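Local coordinates for conserved protein (Methanosarcina mazei, PDB 2NR4), which binds flavin mononucleotide as a flavoprotein of the DUF447 family, its cellular role being otherwise unknown, at residues 76-81 against 120-125; 98-103 against 111-116. One frame throughout, in Å; residues are numbered along the deposited sequence.

Both contacts are antiparallel strand pairs, but they lie at different depths. Contact 1 is fully buried. It joins strands 75-79 and 118-130 of the six-stranded barrel. Contact 2 pairs the two strands of the hairpin 100-103 and 110-113, and it is only partly buried. The hairpin falls inside the chain loop that contact 1 closes, and strand 118-130 is the next strand after 110-113. The centres are about 12 Å apart. Asn-79 OD1 accepts a probable hydrogen bond from Leu-113 N, and Ala-77 packs on Val-112. Contact 1 adds mainly apolar side chains to its backbone ladder; contact 2 adds apolar packing too, with charged chains and bridging waters where it is more exposed.

Contact 1 of 2, residues 76-81 against 120-125; sequences LASNVV and VVFECI
Phe-122 holds CG anti to its carbonyl carbon (chi1 -63°), and this sets the ring beside the facing strand, with its edge towards Leu-76 O and Ser-78 CB. In Ser-78 the OG sits between the backbone N and the carbonyl carbon (chi1 58°), which brings it to Val-120 on the same face as the ring. The distance from Ser-78 OG to Val-120 CB is 3.3 Å. Val-120 N also makes a weak bond to this OG. Its stronger bond is to Ser-78 O. Ser-78 N returns a bond of 2.9 Å to Val-120 O. Leu-76 and Phe-122 form the next hydrogen-bonded pair. Leu-76 N donates to Phe-122 O, and Phe-122 N donates to Leu-76 O at 2.8 Å. Between these pairs Ala-77 and Val-121 form a non-hydrogen-bonded pair. Here Ala-77 CB lies 4.2 Å from Val-121 CG2, on the opposite face of the sheet from Phe-122.

On the Phe-122 side, Ser-78 OG comes obliquely to CE2 of the ring at 3.6 Å. Within its own strand, Val-120 CG1 lies over one ring face, offset toward the rim. Further along, Cys-124 SG meets Leu-76 CB at 3.9 Å. An alanine in place of Phe-122 would probably leave Val-120 CG1 and Ser-78 OG without the ring they pack on, and open a gap next to Leu-138 of strand 133-145.

The pairing joins two strands of the antiparallel barrel, in a family assigned to the FMN-binding clan. Leu-76 also lies near Thr-66, a residue that binds FMN. The chemistry implies a barrel seam in which Leu-76, Ser-78, Val-120 and Phe-122 bond across through amide and carbonyl, while Ala-77 and Val-121 bond outward to Ser-36 and Leu-141; the side chains are mostly apolar, the Ser-78 hydroxyl excepted.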
# COMPACT_ATOMS: atom_id res chain seq x y z
N LEU A 76 -3.68 -6.37 -22.97
CA LEU A 76 -3.09 -5.46 -21.95
C LEU A 76 -2.54 -6.33 -20.85
O LEU A 76 -3.13 -7.38 -20.54
CB LEU A 76 -4.19 -4.51 -21.45
CG LEU A 76 -4.11 -3.68 -20.16
CD1 LEU A 76 -5.20 -2.62 -20.24
CD2 LEU A 76 -4.25 -4.53 -18.87
N ALA A 77 -1.42 -5.94 -20.24
CA ALA A 77 -0.86 -6.72 -19.13
C ALA A 77 -0.85 -5.87 -17.86
O ALA A 77 -0.53 -4.69 -17.91
CB ALA A 77 0.55 -7.15 -19.45
N SER A 78 -1.26 -6.45 -16.73
CA SER A 78 -1.00 -5.83 -15.46
C SER A 78 0.46 -6.00 -15.06
O SER A 78 1.06 -7.06 -15.30
CB SER A 78 -1.90 -6.49 -14.38
OG SER A 78 -1.66 -7.90 -14.31
N ASN A 79 1.02 -5.00 -14.40
CA ASN A 79 2.34 -5.06 -13.76
C ASN A 79 2.25 -4.51 -12.34
O ASN A 79 1.98 -3.30 -12.16
CB ASN A 79 3.36 -4.21 -14.52
CG ASN A 79 3.53 -4.69 -15.96
OD1 ASN A 79 4.38 -5.55 -16.23
ND2 ASN A 79 2.69 -4.21 -16.87
N VAL A 80 2.53 -5.36 -11.37
CA VAL A 80 2.55 -4.93 -9.95
C VAL A 80 3.87 -4.25 -9.67
O VAL A 80 4.94 -4.83 -9.91
CB VAL A 80 2.31 -6.10 -8.94
CG1 VAL A 80 2.51 -5.58 -7.50
CG2 VAL A 80 0.90 -6.71 -9.15
N VAL A 81 3.79 -3.01 -9.22
CA VAL A 81 4.95 -2.17 -8.99
C VAL A 81 4.81 -1.54 -7.58
O VAL A 81 3.77 -0.95 -7.26
CB VAL A 81 5.00 -1.11 -10.12
CG1 VAL A 81 5.82 0.15 -9.73
CG2 VAL A 81 5.41 -1.76 -11.50
N VAL A 120 0.45 -10.14 -15.48
CA VAL A 120 -0.56 -11.00 -16.11
C VAL A 120 -0.85 -10.40 -17.46
O VAL A 120 -1.19 -9.21 -17.55
CB VAL A 120 -1.88 -11.09 -15.29
CG1 VAL A 120 -2.87 -12.08 -15.96
CG2 VAL A 120 -1.60 -11.51 -13.82
N VAL A 121 -0.73 -11.20 -18.52
CA VAL A 121 -1.18 -10.76 -19.83
C VAL A 121 -2.66 -11.12 -20.00
O VAL A 121 -3.06 -12.29 -19.87
CB VAL A 121 -0.31 -11.38 -20.99
CG1 VAL A 121 -0.80 -10.83 -22.33
CG2 VAL A 121 1.15 -11.06 -20.78
N PHE A 122 -3.48 -10.13 -20.34
CA PHE A 122 -4.92 -10.36 -20.55
C PHE A 122 -5.35 -10.06 -21.98
O PHE A 122 -4.92 -9.05 -22.55
CB PHE A 122 -5.75 -9.41 -19.69
CG PHE A 122 -5.57 -9.58 -18.20
CD1 PHE A 122 -6.32 -10.53 -17.49
CD2 PHE A 122 -4.75 -8.69 -17.49
CE1 PHE A 122 -6.22 -10.62 -16.08
CE2 PHE A 122 -4.62 -8.80 -16.11
CZ PHE A 122 -5.38 -9.77 -15.41
N GLU A 123 -6.26 -10.88 -22.51
CA GLU A 123 -7.09 -10.51 -23.65
C GLU A 123 -8.23 -9.64 -23.11
O GLU A 123 -8.90 -9.99 -22.15
CB GLU A 123 -7.69 -11.76 -24.34
CG GLU A 123 -8.70 -11.36 -25.43
CD GLU A 123 -9.13 -12.54 -26.31
OE1 GLU A 123 -8.65 -13.67 -26.05
OE2 GLU A 123 -9.93 -12.29 -27.26
N CYS A 124 -8.42 -8.48 -23.73
CA CYS A 124 -9.53 -7.58 -23.44
C CYS A 124 -10.73 -7.96 -24.29
O CYS A 124 -10.63 -8.08 -25.54
CB CYS A 124 -9.14 -6.15 -23.82
SG CYS A 124 -7.68 -5.56 -22.93
N ILE A 125 -11.87 -8.10 -23.63
CA ILE A 125 -13.08 -8.58 -24.30
C ILE A 125 -14.26 -7.71 -23.96
O ILE A 125 -14.20 -6.88 -23.00
CB ILE A 125 -13.39 -10.02 -23.91
CG1 ILE A 125 -13.80 -10.12 -22.42
CG2 ILE A 125 -12.20 -10.92 -24.17
CD1 ILE A 125 -14.28 -11.52 -21.95

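Contact 2 of 2, residues 98-103 against 111-116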
# COMPACT_ATOMS: atom_id res chain seq x y z
N SER A 98 13.58 -0.18 -23.54
CA SER A 98 14.50 -1.06 -22.77
C SER A 98 13.99 -1.46 -21.38
O SER A 98 14.57 -2.33 -20.71
CB SER A 98 15.92 -0.47 -22.64
OG SER A 98 15.94 0.90 -22.28
N GLU A 99 12.91 -0.82 -20.95
CA GLU A 99 12.32 -1.10 -19.64
C GLU A 99 11.34 -2.26 -19.68
O GLU A 99 10.79 -2.67 -18.66
CB GLU A 99 11.65 0.19 -19.14
CG GLU A 99 12.66 1.33 -19.05
CD GLU A 99 12.13 2.56 -18.35
OE1 GLU A 99 12.12 3.65 -18.97
OE2 GLU A 99 11.76 2.44 -17.17
N PHE A 100 11.09 -2.76 -20.88
CA PHE A 100 10.13 -3.82 -21.10
C PHE A 100 10.84 -5.10 -21.52
O PHE A 100 11.96 -5.05 -22.07
CB PHE A 100 9.16 -3.44 -22.21
CG PHE A 100 8.37 -2.19 -21.93
CD1 PHE A 100 7.09 -2.28 -21.39
CD2 PHE A 100 8.90 -0.93 -22.22
CE1 PHE A 100 6.33 -1.12 -21.15
CE2 PHE A 100 8.15 0.27 -21.98
CZ PHE A 100 6.85 0.15 -21.44
N GLU A 101 10.15 -6.21 -21.32
CA GLU A 101 10.58 -7.49 -21.84
C GLU A 101 9.37 -8.20 -22.44
O GLU A 101 8.21 -7.83 -22.15
CB GLU A 101 11.30 -8.32 -20.77
CG GLU A 101 10.44 -8.95 -19.68
CD GLU A 101 11.30 -9.66 -18.61
OE1 GLU A 101 12.53 -9.85 -18.85
OE2 GLU A 101 10.76 -10.04 -17.55
N TYR A 102 9.63 -9.18 -23.30
CA TYR A 102 8.55 -9.88 -24.00
C TYR A 102 8.30 -11.29 -23.47
O TYR A 102 9.23 -12.06 -23.21
CB TYR A 102 8.73 -9.81 -25.55
CG TYR A 102 8.65 -8.39 -25.99
CD1 TYR A 102 7.53 -7.88 -26.64
CD2 TYR A 102 9.66 -7.51 -25.64
CE1 TYR A 102 7.47 -6.52 -26.98
CE2 TYR A 102 9.61 -6.18 -25.96
CZ TYR A 102 8.53 -5.69 -26.61
OH TYR A 102 8.55 -4.34 -26.87
N VAL A 103 7.03 -11.59 -23.27
CA VAL A 103 6.60 -12.86 -22.77
C VAL A 103 5.50 -13.35 -23.71
O VAL A 103 4.97 -12.58 -24.48
CB VAL A 103 6.09 -12.68 -21.32
CG1 VAL A 103 7.21 -12.16 -20.45
CG2 VAL A 103 4.89 -11.70 -21.29
N PRO A 111 4.68 -7.05 -24.35
CA PRO A 111 5.56 -6.36 -23.43
C PRO A 111 5.02 -6.33 -21.98
O PRO A 111 3.84 -6.00 -21.77
CB PRO A 111 5.56 -4.94 -23.97
CG PRO A 111 4.24 -4.78 -24.62
CD PRO A 111 3.98 -6.10 -25.24
N VAL A 112 5.88 -6.66 -21.03
CA VAL A 112 5.61 -6.41 -19.58
C VAL A 112 6.80 -5.64 -19.04
O VAL A 112 7.84 -5.58 -19.71
CB VAL A 112 5.37 -7.72 -18.81
CG1 VAL A 112 4.11 -8.44 -19.34
CG2 VAL A 112 6.60 -8.66 -18.83
N LEU A 113 6.67 -5.01 -17.87
CA LEU A 113 7.80 -4.31 -17.27
C LEU A 113 8.84 -5.26 -16.70
O LEU A 113 8.50 -6.21 -16.01
CB LEU A 113 7.35 -3.34 -16.18
CG LEU A 113 6.41 -2.24 -16.68
CD1 LEU A 113 5.94 -1.37 -15.49
CD2 LEU A 113 7.11 -1.36 -17.70
N LYS A 114 10.11 -4.97 -16.98
CA LYS A 114 11.20 -5.78 -16.42
C LYS A 114 11.24 -5.68 -14.90
O LYS A 114 11.64 -6.64 -14.23
CB LYS A 114 12.53 -5.31 -16.97
CG LYS A 114 12.72 -5.72 -18.42
CD LYS A 114 13.97 -5.04 -19.00
CE LYS A 114 15.21 -5.71 -18.52
NZ LYS A 114 16.15 -5.69 -19.71
N GLU A 115 10.82 -4.53 -14.39
CA GLU A 115 10.80 -4.26 -12.95
C GLU A 115 9.46 -4.63 -12.29
O GLU A 115 9.26 -4.37 -11.11
CB GLU A 115 11.15 -2.80 -12.68
CG GLU A 115 12.62 -2.42 -12.99
CD GLU A 115 13.66 -3.33 -12.32
OE1 GLU A 115 13.48 -3.75 -11.14
OE2 GLU A 115 14.69 -3.63 -12.97
N ALA A 116 8.56 -5.27 -13.03
CA ALA A 116 7.33 -5.79 -12.42
C ALA A 116 7.59 -6.86 -11.35
O ALA A 116 8.45 -7.74 -11.51
CB ALA A 116 6.40 -6.36 -13.48
O HOH W 1 10.56 -2.03 -16.02
O HOH W 2 12.25 -9.20 -15.21
O HOH W 3 8.82 -9.13 -16.27
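Glu-101 OE2 is gripped by two waters that tie it to Leu-113 and Lys-114, where the facing strand passes into a turn. One, 2.9 Å from Glu-101 OE2, also donates to Lys-114 O. The other also donates to Leu-113 O, though its modelled distance to Glu-101 OE2 is doubtfully short. Glu-101 CG lies between its backbone N and carbonyl carbon (chi1 74°), and the extended chain beyond passes Lys-114 CG. Their charged ends do not meet. The Lys-114 chain bends back over the facing backbone, with its CD 3.3 Å from Ser-98 O.

Val-112 N donates to Glu-101 O at 2.8 Å, and Glu-101 N returns to Val-112 O. Lys-114, second in the type I turn from Leu-113 to Ala-116, gives Glu-99 O an almost straight N-H bond (177°).

Phe-100 and Leu-113 run side by side, with Phe-100 CE1 3.5 Å from Leu-113 CD2. Pro-111 CA lies over one face of the Tyr-102 ring.

The hairpin packs on the barrel. Val-112 touches Ala-77 of strand 75-79, Val-103 meets Trp-119 of strand 118-130, and Phe-100 rests on Ser-36 and Leu-113 on Ile-34, both of strand 29-37. Glu-99 makes a salt bridge to Arg-89 of helix 84-92.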